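Local structure of malate dehydrogenase (Picrophilus torridus, 4BGV) at residues Q19-R24 against V240-I245. The protein probably catalyses the reversible, NAD-dependent oxidation of malate to oxaloacetate, a step of the tricarboxylic acid cycle. Sequence-based numbering, arbitrary orientation.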
loop_
_atom_site.group_PDB
_atom_site.type_symbol
_atom_site.label_atom_id
_atom_site.label_comp_id
_atom_site.label_asym_id
_atom_site.label_seq_id
_atom_site.Cartn_x
_atom_site.Cartn_y
_atom_site.Cartn_z
ATOM N N GLN A 19 -10.582 7.222 -9.503
ATOM C CA GLN A 19 -10.447 6.858 -8.088
ATOM C C GLN A 19 -9.292 5.871 -7.904
ATOM O O GLN A 19 -8.572 5.919 -6.902
ATOM C CB GLN A 19 -11.749 6.273 -7.541
ATOM C CG GLN A 19 -11.657 5.778 -6.081
ATOM C CD GLN A 19 -11.450 6.919 -5.069
ATOM O OE1 GLN A 19 -12.413 7.434 -4.487
ATOM N NE2 GLN A 19 -10.194 7.292 -4.838
ATOM N N THR A 20 -9.115 4.987 -8.879
ATOM C CA THR A 20 -8.033 4.000 -8.836
ATOM C C THR A 20 -6.651 4.657 -8.940
ATOM O O THR A 20 -5.724 4.336 -8.165
ATOM C CB THR A 20 -8.210 2.950 -9.962
ATOM O OG1 THR A 20 -9.462 2.293 -9.771
ATOM C CG2 THR A 20 -7.095 1.907 -9.916
ATOM N N LEU A 21 -6.507 5.569 -9.902
ATOM C CA LEU A 21 -5.262 6.333 -10.047
ATOM C C LEU A 21 -4.940 7.109 -8.783
ATOM O O LEU A 21 -3.774 7.218 -8.408
ATOM C CB LEU A 21 -5.353 7.308 -11.223
ATOM C CG LEU A 21 -5.472 6.596 -12.589
ATOM C CD1 LEU A 21 -5.693 7.615 -13.692
ATOM C CD2 LEU A 21 -4.226 5.740 -12.878
ATOM N N ALA A 22 -5.968 7.648 -8.124
ATOM C CA ALA A 22 -5.740 8.421 -6.889
ATOM C C ALA A 22 -5.238 7.519 -5.772
ATOM O O ALA A 22 -4.241 7.833 -5.112
ATOM C CB ALA A 22 -7.011 9.156 -6.458
ATOM N N ILE A 23 -5.924 6.395 -5.561
ATOM C CA ILE A 23 -5.485 5.409 -4.564
ATOM C C ILE A 23 -4.036 4.952 -4.788
ATOM O O ILE A 23 -3.264 4.825 -3.842
ATOM C CB ILE A 23 -6.447 4.196 -4.545
ATOM C CG1 ILE A 23 -7.815 4.658 -4.019
ATOM C CG2 ILE A 23 -5.873 3.034 -3.724
ATOM C CD1 ILE A 23 -8.973 3.734 -4.374
ATOM N N ARG A 24 -3.681 4.685 -6.041
ATOM C CA ARG A 24 -2.338 4.228 -6.374
ATOM C C ARG A 24 -1.375 5.400 -6.549
ATOM O O ARG A 24 -0.204 5.211 -6.896
ATOM C CB ARG A 24 -2.380 3.341 -7.624
ATOM C CG ARG A 24 -3.211 2.075 -7.373
ATOM C CD ARG A 24 -3.416 1.257 -8.641
ATOM N NE ARG A 24 -2.218 0.563 -9.122
ATOM C CZ ARG A 24 -1.838 -0.639 -8.687
ATOM N NH1 ARG A 24 -2.529 -1.231 -7.715
ATOM N NH2 ARG A 24 -0.754 -1.244 -9.189
ATOM N N VAL A 240 -3.433 -0.169 -14.383
ATOM C CA VAL A 240 -2.103 -0.794 -14.447
ATOM C C VAL A 240 -1.387 -0.429 -15.753
ATOM O O VAL A 240 -0.166 -0.311 -15.781
ATOM C CB VAL A 240 -2.119 -2.331 -14.207
ATOM C CG1 VAL A 240 -2.611 -2.644 -12.790
ATOM C CG2 VAL A 240 -2.943 -3.051 -15.260
ATOM N N MET A 241 -2.147 -0.243 -16.829
ATOM C CA MET A 241 -1.570 0.229 -18.096
ATOM C C MET A 241 -1.099 1.680 -17.973
ATOM O O MET A 241 0.017 2.011 -18.371
ATOM C CB MET A 241 -2.585 0.141 -19.232
ATOM C CG MET A 241 -2.921 -1.286 -19.651
ATOM S SD MET A 241 -4.432 -1.393 -20.647
ATOM C CE MET A 241 -3.955 -0.547 -22.162
ATOM N N VAL A 242 -1.954 2.539 -17.418
ATOM C CA VAL A 242 -1.615 3.956 -17.287
ATOM C C VAL A 242 -0.366 4.165 -16.410
ATOM O O VAL A 242 0.549 4.934 -16.759
ATOM C CB VAL A 242 -2.790 4.750 -16.680
ATOM C CG1 VAL A 242 -2.381 6.212 -16.411
ATOM C CG2 VAL A 242 -4.028 4.666 -17.599
ATOM N N GLU A 243 -0.313 3.476 -15.275
ATOM C CA GLU A 243 0.814 3.682 -14.360
ATOM C C GLU A 243 2.118 3.134 -14.962
ATOM O O GLU A 243 3.209 3.626 -14.645
ATOM C CB GLU A 243 0.523 3.070 -12.975
ATOM C CG GLU A 243 0.640 1.566 -12.942
ATOM C CD GLU A 243 0.218 0.964 -11.611
ATOM O OE1 GLU A 243 -0.325 1.697 -10.755
ATOM O OE2 GLU A 243 0.436 -0.246 -11.431
ATOM N N SER A 244 2.027 2.133 -15.838
ATOM C CA SER A 244 3.242 1.627 -16.479
ATOM C C SER A 244 3.843 2.696 -17.392
ATOM O O SER A 244 5.064 2.780 -17.547
ATOM C CB SER A 244 2.990 0.331 -17.272
ATOM O OG SER A 244 4.227 -0.283 -17.650
ATOM N N ILE A 245 2.993 3.500 -18.018
ATOM C CA ILE A 245 3.505 4.633 -18.811
ATOM C C ILE A 245 4.070 5.737 -17.914
ATOM O O ILE A 245 5.244 6.145 -18.049
ATOM C CB ILE A 245 2.402 5.253 -19.700
ATOM C CG1 ILE A 245 1.835 4.199 -20.647
ATOM C CG2 ILE A 245 2.965 6.438 -20.516
ATOM C CD1 ILE A 245 0.666 4.688 -21.482
HETATM O O HOH W 1 0.630 4.353 -9.692
#
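Arg24, just past the end of helix 12-23, reaches across to Glu243 on helix 232-246 and holds its carboxylate in a side-on, two-pronged salt bridge. NE of Arg24 donates to OE1 of Glu243 at 2.7 Å, and NH2 of Arg24 donates to OE2 of Glu243, also at 2.7 Å. Both bonds are nearly straight and lie close to the guanidinium plane, with the carboxylate turned 29° from it. The arginine chain bends at its third torsion (chi3 72°), which brings the NE–NH2 edge round to face the acid. Glu243 runs out extended beyond CG, which carries its carboxylate across to the arginine. A water 3.0 Å from OE1 of Glu243 donates to it and to the carbonyl O of Arg24, adding a second link. Val240 CG1 lies over one guanidinium face, while Trp53 of a second subunit also packs on Arg24. Beside the salt bridge, Leu21 CD2 touches Val242 CG1 at 4.0 Å, and Val242 continues onto strands 78-81 and 119-122. Were Arg24 an alanine, the buried carboxylate of Glu243 would probably be left leaning on Arg249, its other salt-bridge partner, with a gap beside Val240. The contact thus joins the first helix of the Rossmann-type NAD-binding domain to the C-terminal domain through an ion pair whose acid is buried and whose arginine is partly exposed, where two arginines are likely to keep the glutamate ionised.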